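Inclusion membrane protein A (Chlamydia trachomatis, PDB 6E7E) probably acts as a SNARE-like membrane protein in the homotypic fusion of chlamydial inclusions, this chain being its helical soluble domain. Local coordinates at residues 97-102 and 139-144; 101-106 and 132-137. The protein carries 2 engineered substitutions. All blocks are in the same frame, centred on the assembly; numbering follows the deposited sequence.

In the fold
Both contacts join the same two helices, 87-107 and 125-165, at successive points along their antiparallel pairing. Their centres lie about 8 Å apart. Contact 1 is about 6 Å from the centre of the chain and contact 2 about 12 Å from it. Axis separation changes little, from 10.2 Å in contact 1 to 10.6 Å in contact 2. Each pairs a serine with a glutamate across the gap, with roles exchanged: Ser99 faces Glu141 in contact 1, Glu103 faces Ser137 in contact 2. On each helix the two residues are four positions apart. Isoleucines of helix 125-165 add apolar contact: Ile142 against Leu100 in contact 1, Ile134 against Glu103 and Phe106 in contact 2.

Contact 1 (97-102 and 139-144); sequences VASLRE and RDEIGQ
Ser99 and Glu141 make the polar part of this contact. The hydroxyl OG of Ser99 lies 2.8 Å from OE2 of Glu141, whose other oxygen, OE1, stays further off at 3.6 Å from the same OG. Ser99 also touches through carbon: its CB is 3.6 Å from the carboxylate carbon CD of Glu141. Torsions on both sides account for the meeting. In Ser99 the hydroxyl lies opposite the backbone N (chi1 -176°), reaching out to the facing helix, while the Glu141 chain bends at its second torsion (chi2 -65°) and still carries its carboxylate across the gap to the serine.

The helices run antiparallel, at 151° between their N-to-C directions, with the axes of the two segments 10.2 Å apart at closest; they belong to the all-helical bundle of the IncA soluble domain. Leu100 and Glu141 mark the nearest backbone approach, 7.0 Å between CA atoms.

Apolar contact is made by one branch of Leu100. Its CD2 methyl rests 3.9 Å from CB of Glu141, the two side chains sliding past one another in opposite directions, and the same methyl reaches CG1 of Ile142 at 4.3 Å. Both Leu100 and Ile142 are buried, and both also touch Phe60; Leu138 and Leu145 of helix 125-165 pack on Leu100, and Leu57 of helix 44-57 on Ile142.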
loop_
_atom_site.group_PDB
_atom_site.type_symbol
_atom_site.label_atom_id
_atom_site.label_comp_id
_atom_site.label_asym_id
_atom_site.label_seq_id
_atom_site.Cartn_x
_atom_site.Cartn_y
_atom_site.Cartn_z
ATOM N N VAL A 97 -1.237 -6.966 -3.752
ATOM C CA VAL A 97 -0.264 -7.304 -2.695
ATOM C C VAL A 97 1.022 -7.825 -3.333
ATOM O O VAL A 97 2.126 -7.397 -2.954
ATOM C CB VAL A 97 -0.882 -8.303 -1.713
ATOM C CG1 VAL A 97 0.178 -8.930 -0.833
ATOM C CG2 VAL A 97 -1.952 -7.642 -0.868
ATOM N N ALA A 98 0.909 -8.735 -4.286
ATOM C CA ALA A 98 2.113 -9.311 -4.919
ATOM C C ALA A 98 2.903 -8.218 -5.635
ATOM O O ALA A 98 4.143 -8.212 -5.563
ATOM C CB ALA A 98 1.722 -10.406 -5.857
ATOM N N SER A 99 2.220 -7.343 -6.338
ATOM C CA SER A 99 2.903 -6.277 -7.085
ATOM C C SER A 99 3.600 -5.324 -6.130
ATOM O O SER A 99 4.752 -4.920 -6.388
ATOM C CB SER A 99 1.937 -5.582 -7.952
ATOM O OG SER A 99 2.616 -4.620 -8.719
ATOM N N LEU A 100 2.959 -4.943 -5.045
ATOM C CA LEU A 100 3.591 -4.048 -4.055
ATOM C C LEU A 100 4.825 -4.710 -3.444
ATOM O O LEU A 100 5.825 -4.024 -3.246
ATOM C CB LEU A 100 2.557 -3.655 -2.998
ATOM C CG LEU A 100 1.500 -2.681 -3.491
ATOM C CD1 LEU A 100 0.320 -2.650 -2.524
ATOM C CD2 LEU A 100 2.065 -1.282 -3.686
ATOM N N ARG A 101 4.737 -5.996 -3.142
ATOM C CA ARG A 101 5.903 -6.683 -2.574
ATOM C C ARG A 101 7.046 -6.631 -3.578
ATOM O O ARG A 101 8.198 -6.459 -3.155
ATOM C CB ARG A 101 5.533 -8.123 -2.248
ATOM C CG ARG A 101 4.850 -8.348 -0.915
ATOM C CD ARG A 101 4.943 -9.797 -0.487
ATOM N NE ARG A 101 4.161 -10.125 0.704
ATOM C CZ ARG A 101 4.534 -9.889 1.965
ATOM N NH1 ARG A 101 5.676 -9.276 2.228
ATOM N NH2 ARG A 101 3.776 -10.304 2.960
ATOM N N GLU A 102 6.768 -6.837 -4.848
ATOM C CA GLU A 102 7.855 -6.808 -5.851
ATOM C C GLU A 102 8.412 -5.393 -5.996
ATOM O O GLU A 102 9.644 -5.255 -6.142
ATOM C CB GLU A 102 7.379 -7.381 -7.174
ATOM C CG GLU A 102 7.216 -8.887 -7.143
ATOM C CD GLU A 102 8.554 -9.588 -7.046
ATOM O OE1 GLU A 102 9.228 -9.690 -8.083
ATOM O OE2 GLU A 102 8.968 -9.935 -5.926
ATOM N N ARG A 139 2.950 4.510 -7.602
ATOM C CA ARG A 139 1.782 5.408 -7.614
ATOM C C ARG A 139 0.609 4.676 -8.255
ATOM O O ARG A 139 -0.518 4.773 -7.739
ATOM C CB ARG A 139 2.108 6.682 -8.383
ATOM C CG ARG A 139 2.877 7.701 -7.571
ATOM C CD ARG A 139 3.234 8.876 -8.426
ATOM N NE ARG A 139 3.713 9.989 -7.628
ATOM C CZ ARG A 139 4.410 10.994 -8.115
ATOM N NH1 ARG A 139 4.724 11.023 -9.397
ATOM N NH2 ARG A 139 4.814 11.965 -7.320
ATOM N N ASP A 140 0.824 4.017 -9.375
ATOM C CA ASP A 140 -0.255 3.297 -10.092
ATOM C C ASP A 140 -0.842 2.233 -9.148
ATOM O O ASP A 140 -2.049 2.086 -9.027
ATOM C CB ASP A 140 0.250 2.719 -11.420
ATOM C CG ASP A 140 0.403 3.737 -12.544
ATOM O OD1 ASP A 140 -0.077 4.878 -12.378
ATOM O OD2 ASP A 140 1.024 3.386 -13.571
ATOM N N GLU A 141 0.023 1.436 -8.534
ATOM C CA GLU A 141 -0.471 0.326 -7.685
ATOM C C GLU A 141 -1.232 0.892 -6.481
ATOM O O GLU A 141 -2.266 0.311 -6.072
ATOM C CB GLU A 141 0.708 -0.512 -7.228
ATOM C CG GLU A 141 1.364 -1.332 -8.315
ATOM C CD GLU A 141 0.507 -2.420 -8.939
ATOM O OE1 GLU A 141 -0.482 -2.828 -8.340
ATOM O OE2 GLU A 141 0.874 -2.853 -10.024
ATOM N N ILE A 142 -0.707 1.916 -5.840
ATOM C CA ILE A 142 -1.351 2.494 -4.632
ATOM C C ILE A 142 -2.713 3.066 -5.037
ATOM O O ILE A 142 -3.689 2.895 -4.264
ATOM C CB ILE A 142 -0.437 3.510 -3.929
ATOM C CG1 ILE A 142 0.809 2.825 -3.367
ATOM C CG2 ILE A 142 -1.185 4.240 -2.832
ATOM C CD1 ILE A 142 1.857 3.807 -2.883
ATOM N N GLY A 143 -2.819 3.693 -6.206
ATOM C CA GLY A 143 -4.106 4.249 -6.652
ATOM C C GLY A 143 -5.136 3.152 -6.800
ATOM O O GLY A 143 -6.305 3.335 -6.387
ATOM N N GLN A 144 -4.741 2.054 -7.445
ATOM C CA GLN A 144 -5.656 0.908 -7.685
ATOM C C GLN A 144 -6.120 0.326 -6.339
ATOM O O GLN A 144 -7.324 0.109 -6.130
ATOM C CB GLN A 144 -4.979 -0.124 -8.588
ATOM C CG GLN A 144 -5.701 -1.450 -8.758
ATOM C CD GLN A 144 -5.471 -2.053 -10.124
ATOM O OE1 GLN A 144 -4.997 -3.183 -10.260
ATOM N NE2 GLN A 144 -5.801 -1.295 -11.157
#

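Contact 2 (101-106 and 132-137); sequences REEIRF and KTIRDS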
loop_
_atom_site.group_PDB
_atom_site.type_symbol
_atom_site.label_atom_id
_atom_site.label_comp_id
_atom_site.label_asym_id
_atom_site.label_seq_id
_atom_site.Cartn_x
_atom_site.Cartn_y
_atom_site.Cartn_z
ATOM N N ARG A 101 4.737 -5.996 -3.142
ATOM C CA ARG A 101 5.903 -6.683 -2.574
ATOM C C ARG A 101 7.046 -6.631 -3.578
ATOM O O ARG A 101 8.198 -6.459 -3.155
ATOM C CB ARG A 101 5.533 -8.123 -2.248
ATOM C CG ARG A 101 4.850 -8.348 -0.915
ATOM C CD ARG A 101 4.943 -9.797 -0.487
ATOM N NE ARG A 101 4.161 -10.125 0.704
ATOM C CZ ARG A 101 4.534 -9.889 1.965
ATOM N NH1 ARG A 101 5.676 -9.276 2.228
ATOM N NH2 ARG A 101 3.776 -10.304 2.960
ATOM N N GLU A 102 6.768 -6.837 -4.848
ATOM C CA GLU A 102 7.855 -6.808 -5.851
ATOM C C GLU A 102 8.412 -5.393 -5.996
ATOM O O GLU A 102 9.644 -5.255 -6.142
ATOM C CB GLU A 102 7.379 -7.381 -7.174
ATOM C CG GLU A 102 7.216 -8.887 -7.143
ATOM C CD GLU A 102 8.554 -9.588 -7.046
ATOM O OE1 GLU A 102 9.228 -9.690 -8.083
ATOM O OE2 GLU A 102 8.968 -9.935 -5.926
ATOM N N GLU A 103 7.579 -4.352 -5.951
ATOM C CA GLU A 103 8.115 -2.971 -5.995
ATOM C C GLU A 103 9.064 -2.764 -4.823
ATOM O O GLU A 103 10.136 -2.170 -5.003
ATOM C CB GLU A 103 7.011 -1.935 -5.954
ATOM C CG GLU A 103 6.114 -1.912 -7.177
ATOM C CD GLU A 103 6.783 -1.670 -8.524
ATOM O OE1 GLU A 103 7.860 -1.060 -8.580
ATOM O OE2 GLU A 103 6.183 -2.052 -9.541
ATOM N N ILE A 104 8.699 -3.217 -3.643
ATOM C CA ILE A 104 9.590 -3.092 -2.457
ATOM C C ILE A 104 10.895 -3.820 -2.732
ATOM O O ILE A 104 11.958 -3.303 -2.414
ATOM C CB ILE A 104 8.909 -3.630 -1.185
ATOM C CG1 ILE A 104 7.797 -2.681 -0.753
ATOM C CG2 ILE A 104 9.918 -3.863 -0.063
ATOM C CD1 ILE A 104 6.855 -3.308 0.250
ATOM N N ARG A 105 10.819 -5.013 -3.276
ATOM C CA ARG A 105 12.036 -5.793 -3.540
ATOM C C ARG A 105 12.973 -4.967 -4.417
ATOM O O ARG A 105 14.192 -4.928 -4.166
ATOM C CB ARG A 105 11.676 -7.139 -4.163
ATOM C CG ARG A 105 12.857 -8.087 -4.204
ATOM C CD ARG A 105 12.491 -9.491 -4.612
ATOM N NE ARG A 105 11.991 -9.555 -5.981
ATOM C CZ ARG A 105 12.741 -9.680 -7.080
ATOM N NH1 ARG A 105 14.059 -9.732 -7.001
ATOM N NH2 ARG A 105 12.158 -9.747 -8.264
ATOM N N PHE A 106 12.479 -4.360 -5.477
ATOM C CA PHE A 106 13.340 -3.578 -6.394
ATOM C C PHE A 106 13.842 -2.302 -5.743
ATOM O O PHE A 106 14.949 -1.837 -6.010
ATOM C CB PHE A 106 12.578 -3.068 -7.617
ATOM C CG PHE A 106 11.805 -4.089 -8.413
ATOM C CD1 PHE A 106 12.316 -5.364 -8.594
ATOM C CD2 PHE A 106 10.585 -3.772 -9.010
ATOM C CE1 PHE A 106 11.627 -6.308 -9.343
ATOM C CE2 PHE A 106 9.893 -4.717 -9.754
ATOM C CZ PHE A 106 10.413 -5.986 -9.917
ATOM N N LYS A 132 12.603 6.934 -10.806
ATOM C CA LYS A 132 11.402 7.552 -11.376
ATOM C C LYS A 132 10.451 6.475 -11.892
ATOM O O LYS A 132 9.213 6.608 -11.751
ATOM C CB LYS A 132 11.750 8.486 -12.516
ATOM C CG LYS A 132 12.433 9.770 -12.102
ATOM C CD LYS A 132 12.864 10.562 -13.290
ATOM C CE LYS A 132 13.612 11.823 -12.926
ATOM N NZ LYS A 132 14.278 12.404 -14.118
ATOM N N THR A 133 10.997 5.412 -12.469
ATOM C CA THR A 133 10.159 4.327 -13.023
ATOM C C THR A 133 9.444 3.601 -11.882
ATOM O O THR A 133 8.229 3.302 -12.007
ATOM C CB THR A 133 11.050 3.419 -13.875
ATOM O OG1 THR A 133 11.682 4.185 -14.904
ATOM C CG2 THR A 133 10.277 2.282 -14.496
ATOM N N ILE A 134 10.144 3.277 -10.821
ATOM C CA ILE A 134 9.511 2.617 -9.660
ATOM C C ILE A 134 8.490 3.549 -9.018
ATOM O O ILE A 134 7.403 3.096 -8.646
ATOM C CB ILE A 134 10.566 2.149 -8.649
ATOM C CG1 ILE A 134 11.445 1.075 -9.281
ATOM C CG2 ILE A 134 9.888 1.666 -7.379
ATOM C CD1 ILE A 134 12.696 0.825 -8.503
ATOM N N ARG A 135 8.808 4.832 -8.857
ATOM C CA ARG A 135 7.834 5.793 -8.310
ATOM C C ARG A 135 6.548 5.730 -9.124
ATOM O O ARG A 135 5.451 5.672 -8.529
ATOM C CB ARG A 135 8.440 7.187 -8.369
ATOM C CG ARG A 135 7.482 8.321 -8.028
ATOM C CD ARG A 135 7.931 9.636 -8.656
ATOM N NE ARG A 135 7.900 9.627 -10.113
ATOM C CZ ARG A 135 8.562 10.456 -10.920
ATOM N NH1 ARG A 135 9.223 11.495 -10.430
ATOM N NH2 ARG A 135 8.529 10.277 -12.225
ATOM N N ASP A 136 6.661 5.757 -10.436
ATOM C CA ASP A 136 5.448 5.747 -11.287
ATOM C C ASP A 136 4.653 4.451 -11.104
ATOM O O ASP A 136 3.421 4.487 -11.000
ATOM C CB ASP A 136 5.826 5.926 -12.747
ATOM C CG ASP A 136 6.416 7.265 -13.121
ATOM O OD1 ASP A 136 6.380 8.190 -12.275
ATOM O OD2 ASP A 136 6.908 7.351 -14.263
ATOM N N SER A 137 5.341 3.324 -11.012
ATOM C CA SER A 137 4.688 2.022 -10.836
ATOM C C SER A 137 3.991 1.964 -9.479
ATOM O O SER A 137 2.833 1.517 -9.391
ATOM C CB SER A 137 5.699 0.944 -10.990
ATOM O OG SER A 137 5.056 -0.298 -10.891
#
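Glu103 is the residue most covered by this contact, and it meets both Ile134 and Ser137 with its carboxylate. OE2 accepts a hydrogen bond from OG of Ser137; at 2.5 Å it is very short, and the exact length is doubtful. The bend of the Glu103 chain (chi2 -58°) brings the carboxylate round to this hydroxyl, and a Ser137 OG placed opposite its own backbone N (chi1 -177°) completes the approach.

Ile134 is second in buried area. Its CG2 methyl borders the other carboxylate oxygen, 3.6 Å from OE1 of Glu103, which makes one oxygen bonded and the other packed against hydrocarbon. The end of its longer branch, CD1, lies 4.0 Å from CB of Phe106, which touches through this methylene and not its ring; the ring instead has O of Glu102 over the centre of one face.

The axes of the two segments pass 10.6 Å apart at closest, with 162° between their N-to-C directions, closer to antiparallel than in contact 1, and the pair forms part of a helical bundle. Helix 44-57 flanks the 132-137 side, where Phe53 packs on Ile134 and Asp52 forms a salt bridge with Arg135. On the 101-106 side helix 4-38 touches Ile104 through Met24 and Leu25.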